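Beta sliding clamp (Borrelia burgdorferi, PDB 6DJ8) probably forms a ring-shaped head-to-tail dimer around DNA that tethers DNA polymerases and other proteins to it and makes them processive. Local coordinates at residues A[285-290]-A[363-368]; A[289-294]-A[350-355]; A[296-299]-A[303-306]. All blocks are in the same frame, centred on the assembly; numbering follows the deposited sequence.

Contact 1: A[285-290]-A[363-368]; sequences GILKDR and IEIQFN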
loop_
_atom_site.group_PDB
_atom_site.type_symbol
_atom_site.label_atom_id
_atom_site.label_comp_id
_atom_site.label_asym_id
_atom_site.label_seq_id
_atom_site.Cartn_x
_atom_site.Cartn_y
_atom_site.Cartn_z
ATOM N N GLY A 285 10.770 -22.876 -6.466
ATOM C CA GLY A 285 11.174 -21.481 -6.563
ATOM C C GLY A 285 11.218 -20.983 -7.995
ATOM O O GLY A 285 10.794 -19.864 -8.292
ATOM N N ILE A 286 11.709 -21.818 -8.907
ATOM C CA ILE A 286 11.782 -21.426 -10.310
ATOM C C ILE A 286 10.394 -21.404 -10.934
ATOM O O ILE A 286 10.071 -20.515 -11.735
ATOM C CB ILE A 286 12.765 -22.340 -11.059
ATOM C CG1 ILE A 286 14.191 -21.881 -10.738
ATOM C CG2 ILE A 286 12.513 -22.298 -12.560
ATOM C CD1 ILE A 286 15.140 -22.968 -10.441
ATOM N N LEU A 287 9.540 -22.362 -10.573
ATOM C CA LEU A 287 8.153 -22.281 -11.016
ATOM C C LEU A 287 7.522 -20.959 -10.575
ATOM O O LEU A 287 6.886 -20.265 -11.378
ATOM C CB LEU A 287 7.349 -23.466 -10.482
ATOM C CG LEU A 287 5.902 -23.464 -10.968
ATOM C CD1 LEU A 287 5.874 -23.353 -12.497
ATOM C CD2 LEU A 287 5.203 -24.747 -10.493
ATOM N N LYS A 288 7.693 -20.590 -9.298
ATOM C CA LYS A 288 7.097 -19.341 -8.816
ATOM C C LYS A 288 7.604 -18.144 -9.607
ATOM O O LYS A 288 6.821 -17.285 -10.021
ATOM C CB LYS A 288 7.391 -19.127 -7.333
ATOM C CG LYS A 288 6.597 -19.975 -6.365
ATOM C CD LYS A 288 6.764 -19.408 -4.963
ATOM C CE LYS A 288 6.974 -20.512 -3.955
ATOM N NZ LYS A 288 7.312 -19.985 -2.608
ATOM N N ASP A 289 8.920 -18.075 -9.824
ATOM C CA ASP A 289 9.518 -16.941 -10.528
ATOM C C ASP A 289 8.965 -16.819 -11.946
ATOM O O ASP A 289 8.591 -15.727 -12.388
ATOM C CB ASP A 289 11.038 -17.102 -10.538
ATOM C CG ASP A 289 11.726 -16.120 -11.457
ATOM O OD1 ASP A 289 11.819 -16.395 -12.668
ATOM O OD2 ASP A 289 12.164 -15.065 -10.967
ATOM N N ARG A 290 8.877 -17.945 -12.662
ATOM C CA ARG A 290 8.432 -17.917 -14.052
ATOM C C ARG A 290 6.950 -17.596 -14.168
ATOM O O ARG A 290 6.527 -16.925 -15.124
ATOM C CB ARG A 290 8.733 -19.256 -14.733
ATOM C CG ARG A 290 10.220 -19.588 -14.799
ATOM C CD ARG A 290 11.077 -18.426 -15.327
ATOM N NE ARG A 290 12.423 -18.899 -15.675
ATOM C CZ ARG A 290 13.476 -18.843 -14.864
ATOM N NH1 ARG A 290 13.354 -18.318 -13.652
ATOM N NH2 ARG A 290 14.657 -19.296 -15.268
ATOM N N ILE A 363 7.824 -29.665 -6.367
ATOM C CA ILE A 363 6.388 -29.905 -6.330
ATOM C C ILE A 363 6.039 -30.970 -7.361
ATOM O O ILE A 363 6.585 -30.977 -8.470
ATOM C CB ILE A 363 5.602 -28.600 -6.577
ATOM C CG1 ILE A 363 4.102 -28.835 -6.450
ATOM C CG2 ILE A 363 5.933 -28.028 -7.940
ATOM C CD1 ILE A 363 3.260 -27.553 -6.635
ATOM N N GLU A 364 5.134 -31.877 -6.996
ATOM C CA GLU A 364 4.636 -32.869 -7.941
ATOM C C GLU A 364 3.377 -32.327 -8.601
ATOM O O GLU A 364 2.482 -31.818 -7.921
ATOM C CB GLU A 364 4.337 -34.201 -7.245
ATOM C CG GLU A 364 5.405 -34.672 -6.275
ATOM C CD GLU A 364 4.957 -35.892 -5.472
ATOM O OE1 GLU A 364 4.013 -35.750 -4.667
ATOM O OE2 GLU A 364 5.545 -36.974 -5.632
ATOM N N ILE A 365 3.329 -32.407 -9.928
ATOM C CA ILE A 365 2.164 -32.010 -10.714
ATOM C C ILE A 365 1.822 -33.198 -11.602
ATOM O O ILE A 365 2.621 -33.585 -12.469
ATOM C CB ILE A 365 2.415 -30.757 -11.551
ATOM C CG1 ILE A 365 2.808 -29.585 -10.646
ATOM C CG2 ILE A 365 1.170 -30.431 -12.371
ATOM C CD1 ILE A 365 3.390 -28.398 -11.394
ATOM N N GLN A 366 0.653 -33.791 -11.375
ATOM C CA GLN A 366 0.250 -35.012 -12.053
ATOM C C GLN A 366 -1.163 -34.834 -12.586
ATOM O O GLN A 366 -1.964 -34.081 -12.023
ATOM C CB GLN A 366 0.310 -36.194 -11.099
ATOM C CG GLN A 366 1.633 -36.292 -10.372
ATOM C CD GLN A 366 1.631 -37.348 -9.295
ATOM O OE1 GLN A 366 0.604 -37.960 -9.013
ATOM N NE2 GLN A 366 2.789 -37.580 -8.696
ATOM N N PHE A 367 -1.470 -35.538 -13.670
ATOM C CA PHE A 367 -2.781 -35.416 -14.292
ATOM C C PHE A 367 -2.983 -36.548 -15.286
ATOM O O PHE A 367 -2.027 -37.091 -15.843
ATOM C CB PHE A 367 -2.952 -34.090 -15.032
ATOM C CG PHE A 367 -1.956 -33.875 -16.122
ATOM C CD1 PHE A 367 -0.691 -33.376 -15.845
ATOM C CD2 PHE A 367 -2.280 -34.184 -17.439
ATOM C CE1 PHE A 367 0.235 -33.174 -16.877
ATOM C CE2 PHE A 367 -1.367 -33.985 -18.469
ATOM C CZ PHE A 367 -0.108 -33.487 -18.188
ATOM N N ASN A 368 -4.245 -36.880 -15.505
ATOM C CA ASN A 368 -4.662 -37.635 -16.671
ATOM C C ASN A 368 -5.099 -36.649 -17.744
ATOM O O ASN A 368 -5.652 -35.591 -17.431
ATOM C CB ASN A 368 -5.794 -38.592 -16.317
ATOM C CG ASN A 368 -5.316 -39.760 -15.489
ATOM O OD1 ASN A 368 -4.292 -40.373 -15.804
ATOM N ND2 ASN A 368 -6.044 -40.076 -14.427
#

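Contact 2: A[289-294]-A[350-355]; sequences DRLARV and YFVEAI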
loop_
_atom_site.group_PDB
_atom_site.type_symbol
_atom_site.label_atom_id
_atom_site.label_comp_id
_atom_site.label_asym_id
_atom_site.label_seq_id
_atom_site.Cartn_x
_atom_site.Cartn_y
_atom_site.Cartn_z
ATOM N N ASP A 289 8.920 -18.075 -9.824
ATOM C CA ASP A 289 9.518 -16.941 -10.528
ATOM C C ASP A 289 8.965 -16.819 -11.946
ATOM O O ASP A 289 8.591 -15.727 -12.388
ATOM C CB ASP A 289 11.038 -17.102 -10.538
ATOM C CG ASP A 289 11.726 -16.120 -11.457
ATOM O OD1 ASP A 289 11.819 -16.395 -12.668
ATOM O OD2 ASP A 289 12.164 -15.065 -10.967
ATOM N N ARG A 290 8.877 -17.945 -12.662
ATOM C CA ARG A 290 8.432 -17.917 -14.052
ATOM C C ARG A 290 6.950 -17.596 -14.168
ATOM O O ARG A 290 6.527 -16.925 -15.124
ATOM C CB ARG A 290 8.733 -19.256 -14.733
ATOM C CG ARG A 290 10.220 -19.588 -14.799
ATOM C CD ARG A 290 11.077 -18.426 -15.327
ATOM N NE ARG A 290 12.423 -18.899 -15.675
ATOM C CZ ARG A 290 13.476 -18.843 -14.864
ATOM N NH1 ARG A 290 13.354 -18.318 -13.652
ATOM N NH2 ARG A 290 14.657 -19.296 -15.268
ATOM N N LEU A 291 6.140 -18.086 -13.224
ATOM C CA LEU A 291 4.718 -17.755 -13.248
ATOM C C LEU A 291 4.514 -16.263 -13.040
ATOM O O LEU A 291 3.594 -15.664 -13.612
ATOM C CB LEU A 291 3.953 -18.551 -12.175
ATOM C CG LEU A 291 3.797 -20.033 -12.532
ATOM C CD1 LEU A 291 3.212 -20.818 -11.361
ATOM C CD2 LEU A 291 2.908 -20.172 -13.755
ATOM N N ALA A 292 5.346 -15.654 -12.196
ATOM C CA ALA A 292 5.232 -14.214 -11.996
ATOM C C ALA A 292 5.598 -13.454 -13.266
ATOM O O ALA A 292 5.058 -12.372 -13.521
ATOM C CB ALA A 292 6.104 -13.767 -10.822
ATOM N N ARG A 293 6.504 -14.002 -14.075
ATOM C CA ARG A 293 6.866 -13.320 -15.311
ATOM C C ARG A 293 5.816 -13.544 -16.393
ATOM O O ARG A 293 5.384 -12.585 -17.044
ATOM C CB ARG A 293 8.244 -13.771 -15.768
ATOM C CG ARG A 293 9.290 -13.474 -14.731
ATOM C CD ARG A 293 10.599 -14.162 -15.035
ATOM N NE ARG A 293 11.487 -14.042 -13.893
ATOM C CZ ARG A 293 12.155 -12.928 -13.613
ATOM N NH1 ARG A 293 12.944 -12.877 -12.553
ATOM N NH2 ARG A 293 12.017 -11.863 -14.399
ATOM N N VAL A 294 5.375 -14.798 -16.585
ATOM C CA VAL A 294 4.400 -15.064 -17.641
ATOM C C VAL A 294 3.067 -14.426 -17.292
ATOM O O VAL A 294 2.303 -14.029 -18.186
ATOM C CB VAL A 294 4.264 -16.589 -17.899
ATOM C CG1 VAL A 294 3.400 -17.279 -16.826
ATOM C CG2 VAL A 294 3.660 -16.846 -19.261
ATOM N N TYR A 350 -5.235 -19.440 -9.691
ATOM C CA TYR A 350 -5.362 -20.681 -8.916
ATOM C C TYR A 350 -4.014 -21.362 -8.765
ATOM O O TYR A 350 -3.639 -21.803 -7.672
ATOM C CB TYR A 350 -6.349 -21.624 -9.594
ATOM C CG TYR A 350 -7.794 -21.172 -9.626
ATOM C CD1 TYR A 350 -8.251 -20.146 -8.804
ATOM C CD2 TYR A 350 -8.712 -21.799 -10.476
ATOM C CE1 TYR A 350 -9.575 -19.738 -8.842
ATOM C CE2 TYR A 350 -10.033 -21.408 -10.519
ATOM C CZ TYR A 350 -10.460 -20.376 -9.692
ATOM O OH TYR A 350 -11.773 -19.981 -9.727
ATOM N N PHE A 351 -3.276 -21.469 -9.871
ATOM C CA PHE A 351 -1.976 -22.131 -9.868
ATOM C C PHE A 351 -1.038 -21.442 -8.887
ATOM O O PHE A 351 -0.464 -22.076 -7.993
ATOM C CB PHE A 351 -1.408 -22.101 -11.301
ATOM C CG PHE A 351 -0.327 -23.119 -11.593
ATOM C CD1 PHE A 351 -0.032 -24.152 -10.710
ATOM C CD2 PHE A 351 0.392 -23.036 -12.781
ATOM C CE1 PHE A 351 0.969 -25.084 -11.009
ATOM C CE2 PHE A 351 1.393 -23.982 -13.101
ATOM C CZ PHE A 351 1.690 -24.992 -12.213
ATOM N N VAL A 352 -0.914 -20.118 -9.018
ATOM C CA VAL A 352 -0.012 -19.346 -8.163
ATOM C C VAL A 352 -0.461 -19.421 -6.710
ATOM O O VAL A 352 0.357 -19.619 -5.804
ATOM C CB VAL A 352 0.059 -17.877 -8.639
ATOM C CG1 VAL A 352 0.765 -17.007 -7.603
ATOM C CG2 VAL A 352 0.751 -17.775 -10.014
ATOM N N GLU A 353 -1.765 -19.228 -6.460
ATOM C CA GLU A 353 -2.249 -19.307 -5.084
ATOM C C GLU A 353 -1.922 -20.655 -4.473
ATOM O O GLU A 353 -1.519 -20.738 -3.310
ATOM C CB GLU A 353 -3.756 -19.082 -5.016
ATOM C CG GLU A 353 -4.171 -17.837 -4.347
ATOM C CD GLU A 353 -5.613 -17.907 -3.876
ATOM O OE1 GLU A 353 -5.881 -17.438 -2.733
ATOM O OE2 GLU A 353 -6.459 -18.436 -4.648
ATOM N N ALA A 354 -2.125 -21.732 -5.236
ATOM C CA ALA A 354 -1.902 -23.056 -4.673
ATOM C C ALA A 354 -0.422 -23.267 -4.376
ATOM O O ALA A 354 -0.046 -23.633 -3.258
ATOM C CB ALA A 354 -2.445 -24.129 -5.624
ATOM N N ILE A 355 0.453 -22.979 -5.343
ATOM C CA ILE A 355 1.844 -23.315 -5.078
ATOM C C ILE A 355 2.442 -22.421 -3.996
ATOM O O ILE A 355 3.435 -22.804 -3.369
ATOM C CB ILE A 355 2.687 -23.258 -6.363
ATOM C CG1 ILE A 355 2.919 -21.814 -6.784
ATOM C CG2 ILE A 355 2.033 -24.072 -7.468
ATOM C CD1 ILE A 355 3.787 -21.725 -8.014
#

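Contact 3: A[296-299]-A[303-306]; sequences LYVD and KLVL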
loop_
_atom_site.group_PDB
_atom_site.type_symbol
_atom_site.label_atom_id
_atom_site.label_comp_id
_atom_site.label_asym_id
_atom_site.label_seq_id
_atom_site.Cartn_x
_atom_site.Cartn_y
_atom_site.Cartn_z
ATOM N N LEU A 296 2.604 -11.560 -16.642
ATOM C CA LEU A 296 2.518 -10.250 -17.289
ATOM C C LEU A 296 1.939 -10.342 -18.689
ATOM O O LEU A 296 1.698 -9.300 -19.312
ATOM C CB LEU A 296 3.903 -9.597 -17.324
ATOM C CG LEU A 296 4.421 -9.233 -15.929
ATOM C CD1 LEU A 296 5.901 -8.877 -15.974
ATOM C CD2 LEU A 296 3.611 -8.073 -15.355
ATOM N N TYR A 297 1.694 -11.564 -19.176
ATOM C CA TYR A 297 1.151 -11.813 -20.505
ATOM C C TYR A 297 -0.162 -12.582 -20.471
ATOM O O TYR A 297 -0.596 -13.110 -21.505
ATOM C CB TYR A 297 2.180 -12.563 -21.360
ATOM C CG TYR A 297 3.334 -11.663 -21.703
ATOM C CD1 TYR A 297 4.427 -11.550 -20.854
ATOM C CD2 TYR A 297 3.301 -10.870 -22.850
ATOM C CE1 TYR A 297 5.479 -10.682 -21.153
ATOM C CE2 TYR A 297 4.340 -9.992 -23.152
ATOM C CZ TYR A 297 5.421 -9.905 -22.306
ATOM O OH TYR A 297 6.456 -9.049 -22.621
ATOM N N VAL A 298 -0.788 -12.692 -19.313
ATOM C CA VAL A 298 -2.067 -13.368 -19.167
ATOM C C VAL A 298 -3.141 -12.311 -18.952
ATOM O O VAL A 298 -2.929 -11.353 -18.204
ATOM C CB VAL A 298 -2.034 -14.378 -18.003
ATOM C CG1 VAL A 298 -3.408 -14.999 -17.828
ATOM C CG2 VAL A 298 -0.980 -15.468 -18.285
ATOM N N ASP A 299 -4.280 -12.464 -19.622
ATOM C CA ASP A 299 -5.326 -11.451 -19.542
ATOM C C ASP A 299 -6.222 -11.685 -18.321
ATOM O O ASP A 299 -5.941 -12.516 -17.447
ATOM C CB ASP A 299 -6.133 -11.427 -20.837
ATOM C CG ASP A 299 -6.865 -12.730 -21.100
ATOM O OD1 ASP A 299 -6.908 -13.604 -20.207
ATOM O OD2 ASP A 299 -7.413 -12.882 -22.211
ATOM N N LYS A 303 -6.179 -17.152 -18.226
ATOM C CA LYS A 303 -5.911 -18.381 -18.979
ATOM C C LYS A 303 -4.422 -18.484 -19.269
ATOM O O LYS A 303 -3.878 -17.716 -20.071
ATOM C CB LYS A 303 -6.699 -18.417 -20.287
ATOM C CG LYS A 303 -6.474 -19.718 -21.096
ATOM C CD LYS A 303 -7.408 -19.838 -22.302
ATOM C CE LYS A 303 -6.919 -20.925 -23.253
ATOM N NZ LYS A 303 -7.647 -21.000 -24.562
ATOM N N LEU A 304 -3.763 -19.421 -18.606
ATOM C CA LEU A 304 -2.366 -19.746 -18.846
ATOM C C LEU A 304 -2.301 -21.071 -19.600
ATOM O O LEU A 304 -2.952 -22.031 -19.195
ATOM C CB LEU A 304 -1.627 -19.854 -17.518
ATOM C CG LEU A 304 -0.216 -20.418 -17.557
ATOM C CD1 LEU A 304 0.693 -19.410 -18.270
ATOM C CD2 LEU A 304 0.247 -20.686 -16.129
ATOM N N VAL A 305 -1.544 -21.130 -20.699
ATOM C CA VAL A 305 -1.424 -22.370 -21.473
ATOM C C VAL A 305 -0.118 -23.062 -21.104
ATOM O O VAL A 305 0.972 -22.495 -21.285
ATOM C CB VAL A 305 -1.502 -22.123 -22.985
ATOM C CG1 VAL A 305 -1.236 -23.449 -23.746
ATOM C CG2 VAL A 305 -2.855 -21.556 -23.357
ATOM N N LEU A 306 -0.232 -24.295 -20.603
ATOM C CA LEU A 306 0.902 -25.107 -20.185
ATOM C C LEU A 306 1.146 -26.202 -21.206
ATOM O O LEU A 306 0.201 -26.862 -21.644
ATOM C CB LEU A 306 0.656 -25.780 -18.828
ATOM C CG LEU A 306 0.362 -24.905 -17.622
ATOM C CD1 LEU A 306 0.109 -25.760 -16.392
ATOM C CD2 LEU A 306 1.537 -23.969 -17.419
HETATM O O HOH W 1 -4.360 -15.035 -21.156
#

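Contact 1: A[285-290]-A[363-368]
Leu287, on helix 284-294, drops one methyl group onto two isoleucines of strand 362-367, and this apolar touch is all that joins the two segments directly. Leu287 CD2 lies 4.2 Å from Ile363 CG2 and equally 4.2 Å from Ile365 CD1. Leu287 and Ile365 meet tip to tip, terminal methyl against terminal methyl, whereas Ile363 offers the shorter of its two branches. The leucine gets there because its CG is anti to the backbone N (chi1 -177°), which extends the chain off the helix toward the sheet. Ile363 and Ile365 are two residues apart on an extended strand, so both side chains rise from the same face of the sheet. The backbones stay well apart, with Leu287 CA 9.1 Å from Ile363 CA, and the buried area is small: the methyls rest lightly on one another.

A polar interaction lies within the helix itself. Arg290 NH1 gives a salt-bridged hydrogen bond to Asp289 OD1 at 2.6 Å, rather bent (137° at the hydrogen) and arriving from above the carboxylate plane; Asp289 has a second partner in Arg293. Ile286 CG2 sits over the centre of one face of the Arg290 guanidinium, and Phe95 of the second subunit makes a cation-pi contact with that arginine. This places the charged side of the helix at the ring's subunit interface.

Strand 362-367 runs between strands 278-283 and 373-376, pairing through Ile363 with Val282 and through Glu364 with Ser376. Phe351 of helix 348-355 touches both Leu287 and Ile365, while Val282 packs against Leu287 and Ile363. The contact is thus one buried point where helix 284-294 lies over the sheet formed by strands 278-283, 362-367 and 373-376, beside its companion helix 348-355.

Contact 2: A[289-294]-A[350-355]
Phe351 is the first residue of 350-355 to meet the other helix, and its partner is Leu291, the one side chain of 289-294 that carries this contact. Leu291 CD1 sits over a face of the Phe351 ring, offset toward the rim, 4.2 Å from the centroid and 22° off the normal, a CH-pi contact. The leucine crosses the phenylalanine at about a right angle, and its other methyl, CD2, also touches CD2 of the ring at 3.9 Å. Val352 comes next: its CG2 packs against Leu291 CB at 3.9 Å, near the root of the leucine. Here the two helices are closest in CA positions, with Leu291 CA 7.1 Å from Val352 CA. One turn after Phe351, Ile355 reaches toward the leucine tip to tip, with Ile355 CD1 3.5 Å from Leu291 CD1, a snug fit. Ile355 CG1 lies between the backbone N and the carbonyl carbon (chi1 73°), a placement that directs the long branch at the leucine. Leu291 CD1 is therefore held among a ring face and two aliphatic branches.

Away from this apolar seam, Arg293 grips Asp289 side-on. Arg293 NE meets OD1 of Asp289 at 2.7 Å, nearly straight, and its NH1 uses the syn lone pair of OD2. Arg290 approaches OD1 from the opposite face of the carboxylate, completing a network that probably orients both arginines. Arg293 also bonds Asn94 and Ala92 of the second subunit.

The helices run nearly antiparallel, at 153°, with axes 10.7 Å apart. Beneath them lies strand 303-308, whose Leu304 touches both Leu291 and Phe351 and whose Leu306 also packs on Phe351, while Leu287 from the preceding turn of helix 284-294 packs on Ile355.

Contact 3: A[296-299]-A[303-306]
Val298 fills the close side of this contact, pressing a methyl against the first residue of strand 303-308. Its CG1 lies 3.5 Å from Lys303 N and 3.6 Å from Lys303 O, so the branch rests against backbone and not against the lysine side chain. CG1 is anti to the backbone N (chi1 177°), which leaves CG2 to face Leu304 CD1 at 4.3 Å. Ile348 of helix 348-355 touches both Val298 and Leu304, extending this apolar patch into the domain core.

The other side is looser and wet. A water accepts from Asp299 N at 3.0 Å and lies 2.9 Å from Lys303 O, to which it can donate, bridging the two backbones where they do not bond directly. The Asp299 carboxylate turns back to Ser301, OD1 bonding its OG, and that same OG is bonded by Lys303 N. The extended Lys303 side chain leads away to the carbonyl of Leu392.

The arrangement closes the eight-residue connection, 295-302, between helix 284-294 and strand 303-308, which lies between strands 312-318 and 342-347 in a four-stranded antiparallel sheet within the C-terminal domain of the DNA clamp fold.

All three contacts lie in the C-terminal domain, on one side of the chain's centre. Contacts 1 and 2 share helix 284-294 and have centres about 9 Å apart; Ile355 joins them by meeting Lys288 and Ile363. Contact 3 is about 10 Å from contact 2, centre to centre, and touches it, but is about 15 Å from contact 1, centre to centre, without touching it. Along the chain, contact 3 is nested inside the loops closed by contacts 1 and 2. Contact 1 sets helix 284-294 on one sheet, contact 2 pairs the two helices, and contact 3 closes the loop leading to a strand of the other sheet, with helix 284-294 also facing the second subunit.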